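Local coordinates for gram-negative insecticidal protein (Chromobacterium piscinae, PDB 6FBM) that is an insecticidal toxin of the MACPF and beta-tripod families that probably acts by forming pores in target-cell membranes, at residues W457-W470 with C482-N494. Sequence-based numbering, arbitrary orientation.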
# COMPACT_ATOMS: atom_id res chain seq x y z
N TRP A 457 53.67 67.54 24.73
CA TRP A 457 52.70 68.13 25.65
C TRP A 457 52.45 69.57 25.20
O TRP A 457 53.21 70.12 24.40
CB TRP A 457 53.12 68.11 27.13
CG TRP A 457 54.57 68.43 27.44
CD1 TRP A 457 55.41 69.26 26.75
CD2 TRP A 457 55.34 67.93 28.55
NE1 TRP A 457 56.65 69.28 27.32
CE2 TRP A 457 56.64 68.48 28.43
CE3 TRP A 457 55.05 67.07 29.62
CZ2 TRP A 457 57.66 68.19 29.36
CZ3 TRP A 457 56.06 66.78 30.52
CH2 TRP A 457 57.35 67.33 30.38
N ASP A 458 51.39 70.17 25.73
CA ASP A 458 50.94 71.47 25.25
C ASP A 458 51.57 72.64 25.97
O ASP A 458 51.23 73.78 25.66
CB ASP A 458 49.41 71.56 25.32
CG ASP A 458 48.90 71.84 26.73
OD1 ASP A 458 49.25 71.08 27.64
OD2 ASP A 458 48.13 72.78 26.92
N LYS A 459 52.46 72.41 26.93
CA LYS A 459 52.94 73.51 27.77
C LYS A 459 53.63 74.60 26.93
O LYS A 459 54.38 74.31 26.00
CB LYS A 459 53.73 73.04 28.97
CG LYS A 459 55.10 72.48 28.70
CD LYS A 459 55.39 71.24 29.57
CE LYS A 459 55.33 71.43 31.06
NZ LYS A 459 56.18 70.39 31.77
N GLY A 460 53.29 75.85 27.26
CA GLY A 460 53.57 77.00 26.42
C GLY A 460 52.34 77.56 25.72
O GLY A 460 52.28 78.76 25.45
N THR A 461 51.37 76.69 25.41
CA THR A 461 50.13 77.10 24.72
C THR A 461 49.28 78.08 25.56
O THR A 461 48.65 79.00 25.03
CB THR A 461 49.32 75.86 24.26
OG1 THR A 461 48.41 76.20 23.20
CG2 THR A 461 48.55 75.26 25.40
N GLY A 462 49.29 77.86 26.88
CA GLY A 462 48.49 78.63 27.83
C GLY A 462 47.03 78.25 27.81
O GLY A 462 46.17 79.12 27.85
N ALA A 463 46.74 76.96 27.76
CA ALA A 463 45.37 76.47 27.74
C ALA A 463 45.09 76.02 29.15
O ALA A 463 45.99 75.49 29.80
CB ALA A 463 45.21 75.30 26.78
N ARG A 464 43.85 76.23 29.60
CA ARG A 464 43.43 75.87 30.98
C ARG A 464 43.75 74.42 31.24
O ARG A 464 44.39 74.08 32.25
CB ARG A 464 41.93 76.08 31.21
CG ARG A 464 41.44 77.45 30.79
CD ARG A 464 40.22 77.93 31.54
NE ARG A 464 39.99 79.33 31.16
CZ ARG A 464 39.39 79.73 30.03
NH1 ARG A 464 38.92 78.85 29.14
NH2 ARG A 464 39.25 81.04 29.81
N LYS A 465 43.30 73.58 30.30
CA LYS A 465 43.50 72.14 30.36
C LYS A 465 44.87 71.82 29.83
O LYS A 465 45.44 72.57 29.04
CB LYS A 465 42.44 71.39 29.58
CG LYS A 465 41.00 71.78 29.89
CD LYS A 465 40.02 70.94 29.14
CE LYS A 465 38.81 71.74 28.62
NZ LYS A 465 37.66 70.78 28.55
N ASP A 466 45.39 70.69 30.27
CA ASP A 466 46.71 70.23 29.90
C ASP A 466 46.62 68.85 29.25
O ASP A 466 45.67 68.10 29.47
CB ASP A 466 47.59 70.15 31.15
CG ASP A 466 47.78 71.49 31.85
OD1 ASP A 466 47.57 72.57 31.22
OD2 ASP A 466 48.18 71.43 33.03
N VAL A 467 47.63 68.53 28.43
CA VAL A 467 47.74 67.19 27.84
C VAL A 467 49.18 66.84 27.55
O VAL A 467 49.97 67.71 27.21
CB VAL A 467 46.91 67.07 26.54
CG1 VAL A 467 47.53 67.85 25.39
CG2 VAL A 467 46.68 65.61 26.18
N SER A 468 49.49 65.56 27.70
CA SER A 468 50.75 64.97 27.27
C SER A 468 50.44 63.67 26.51
O SER A 468 49.63 62.86 26.96
CB SER A 468 51.64 64.66 28.48
OG SER A 468 51.79 65.79 29.32
N LEU A 469 51.12 63.48 25.38
CA LEU A 469 50.95 62.29 24.56
C LEU A 469 52.06 61.29 24.87
O LEU A 469 53.24 61.59 24.73
CB LEU A 469 50.98 62.67 23.08
CG LEU A 469 50.09 63.83 22.67
CD1 LEU A 469 50.17 64.01 21.17
CD2 LEU A 469 48.64 63.64 23.11
N TRP A 470 51.65 60.10 25.28
CA TRP A 470 52.53 59.05 25.73
C TRP A 470 52.30 57.79 24.90
O TRP A 470 51.19 57.54 24.43
CB TRP A 470 52.25 58.75 27.20
CG TRP A 470 52.68 59.83 28.15
CD1 TRP A 470 51.92 60.86 28.64
CD2 TRP A 470 53.99 60.01 28.70
NE1 TRP A 470 52.67 61.66 29.47
CE2 TRP A 470 53.94 61.15 29.52
CE3 TRP A 470 55.19 59.31 28.59
CZ2 TRP A 470 55.07 61.62 30.22
CZ3 TRP A 470 56.31 59.76 29.31
CH2 TRP A 470 56.24 60.91 30.11
N CYS A 482 51.58 54.30 18.59
CA CYS A 482 50.49 55.23 18.76
C CYS A 482 50.66 55.95 20.08
O CYS A 482 51.61 55.68 20.85
CB CYS A 482 49.19 54.43 18.71
SG CYS A 482 48.86 53.71 17.06
N PHE A 483 49.75 56.88 20.36
CA PHE A 483 49.81 57.63 21.59
C PHE A 483 48.49 57.67 22.34
O PHE A 483 47.46 57.31 21.80
CB PHE A 483 50.34 59.04 21.35
CG PHE A 483 49.62 59.79 20.29
CD1 PHE A 483 50.01 59.68 18.98
CD2 PHE A 483 48.56 60.63 20.62
CE1 PHE A 483 49.35 60.39 17.98
CE2 PHE A 483 47.91 61.36 19.64
CZ PHE A 483 48.30 61.24 18.33
N ALA A 484 48.56 58.10 23.59
CA ALA A 484 47.40 58.31 24.42
C ALA A 484 47.62 59.60 25.19
O ALA A 484 48.71 59.79 25.74
CB ALA A 484 47.25 57.16 25.39
N GLY A 485 46.63 60.47 25.23
CA GLY A 485 46.67 61.67 26.05
C GLY A 485 46.44 61.41 27.54
O GLY A 485 45.52 60.69 27.94
N VAL A 486 47.29 62.02 28.36
CA VAL A 486 47.09 62.12 29.80
C VAL A 486 46.80 63.59 30.08
O VAL A 486 47.53 64.45 29.60
CB VAL A 486 48.37 61.69 30.55
CG1 VAL A 486 48.17 61.71 32.04
CG2 VAL A 486 48.79 60.27 30.15
N PRO A 487 45.74 63.90 30.86
CA PRO A 487 45.33 65.33 31.02
C PRO A 487 46.18 66.17 32.02
O PRO A 487 45.66 67.05 32.71
CB PRO A 487 43.88 65.21 31.49
CG PRO A 487 43.86 63.95 32.27
CD PRO A 487 44.85 63.00 31.62
N ASN A 488 47.49 65.95 32.04
CA ASN A 488 48.41 66.60 32.97
C ASN A 488 49.85 66.39 32.49
O ASN A 488 50.10 65.63 31.54
CB ASN A 488 48.23 66.03 34.38
CG ASN A 488 48.56 64.54 34.45
OD1 ASN A 488 49.65 64.09 34.04
ND2 ASN A 488 47.60 63.75 34.96
N TYR A 489 50.79 67.04 33.18
CA TYR A 489 52.20 67.01 32.80
C TYR A 489 53.03 66.07 33.66
O TYR A 489 54.24 66.25 33.75
CB TYR A 489 52.80 68.42 32.86
CG TYR A 489 52.11 69.46 32.02
CD1 TYR A 489 51.88 69.24 30.67
CD2 TYR A 489 51.72 70.69 32.55
CE1 TYR A 489 51.24 70.21 29.88
CE2 TYR A 489 51.08 71.66 31.77
CZ TYR A 489 50.85 71.40 30.42
OH TYR A 489 50.24 72.34 29.63
N ASN A 490 52.41 65.05 34.24
CA ASN A 490 53.15 64.09 35.06
C ASN A 490 54.18 63.37 34.19
O ASN A 490 53.86 62.95 33.08
CB ASN A 490 52.21 63.06 35.71
CG ASN A 490 51.15 63.68 36.59
OD1 ASN A 490 51.17 64.86 36.88
ND2 ASN A 490 50.17 62.88 36.98
N ASN A 491 55.41 63.22 34.71
CA ASN A 491 56.57 62.72 33.95
C ASN A 491 57.47 61.87 34.87
O ASN A 491 58.31 62.43 35.56
CB ASN A 491 57.34 63.91 33.37
CG ASN A 491 58.53 63.51 32.49
OD1 ASN A 491 58.79 62.33 32.24
ND2 ASN A 491 59.26 64.51 32.00
N PRO A 492 57.34 60.54 34.90
CA PRO A 492 56.40 59.76 34.09
C PRO A 492 54.99 59.75 34.69
O PRO A 492 54.82 60.12 35.86
CB PRO A 492 56.98 58.35 34.17
CG PRO A 492 57.65 58.29 35.51
CD PRO A 492 57.99 59.71 35.93
N PRO A 493 53.97 59.34 33.90
CA PRO A 493 52.62 59.25 34.44
C PRO A 493 52.50 58.21 35.56
O PRO A 493 53.15 57.18 35.52
CB PRO A 493 51.78 58.85 33.22
CG PRO A 493 52.55 59.37 32.05
CD PRO A 493 53.97 59.11 32.44
N ASN A 494 51.67 58.51 36.55
CA ASN A 494 51.48 57.64 37.71
C ASN A 494 50.39 56.62 37.45
O ASN A 494 49.69 56.71 36.44
CB ASN A 494 51.11 58.47 38.95
CG ASN A 494 49.86 59.28 38.77
OD1 ASN A 494 48.83 58.78 38.30
ND2 ASN A 494 49.95 60.55 39.14
O HOH W 1 56.04 68.13 33.89
O HOH W 2 51.44 63.19 31.61
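Ser468 and Trp470 pair with Val486 and Ala484 as two antiparallel strands, 468-473 and 484-486, and the loops flanking them close over one another far from the centre of the chain. Four backbone hydrogen bonds join the strands, from Ser468 N to Val486 O (2.9 Å) and back, and likewise between Trp470 and Ala484. Leu469, across from Gly485, points to the other face of the sheet and lays CD1 over the ring of Phe483, where Met422 also packs. On the face of Ser468 and Trp470, Pro493 CG sits over the face of the five-membered ring of Trp470, 3.5 Å from the centroid, while Val486 CG2 touches Trp470 CD1. Trp470 NE1 donates to a water, 2.9 Å away, that lies within hydrogen-bonding distance of Asn488 O and Asn490 O and cannot serve all its acceptors at once. Ser468 OG, turned beside its own backbone N (chi1 -52°), gives a 2.8 Å hydrogen bond to Asn488 O.

The pair forms the second hairpin of a three-stranded antiparallel meander completed by strand 450-457, in the part of the chain that matches the Vps62 family, consistent with the beta-tripod fold. Beyond the paired strands, Tyr489 reaches back into the 458-466 loop. Its ring is sandwiched: Asp466 CB sits over one face, with the carboxylate stacked at 23° to the ring, and Lys459 CE lies over the opposite face, 4.0 Å from the centroid. The phenol OH donates to Asp458 OD1 at 2.6 Å; that oxygen also accepts from Val467 N, which arrives from the other face of the carboxylate. Asn488 OD1 receives Asn490 N in an Asx turn, and the amide nitrogens of both asparagines are held by Asp497, tying the loop to helix 495-500.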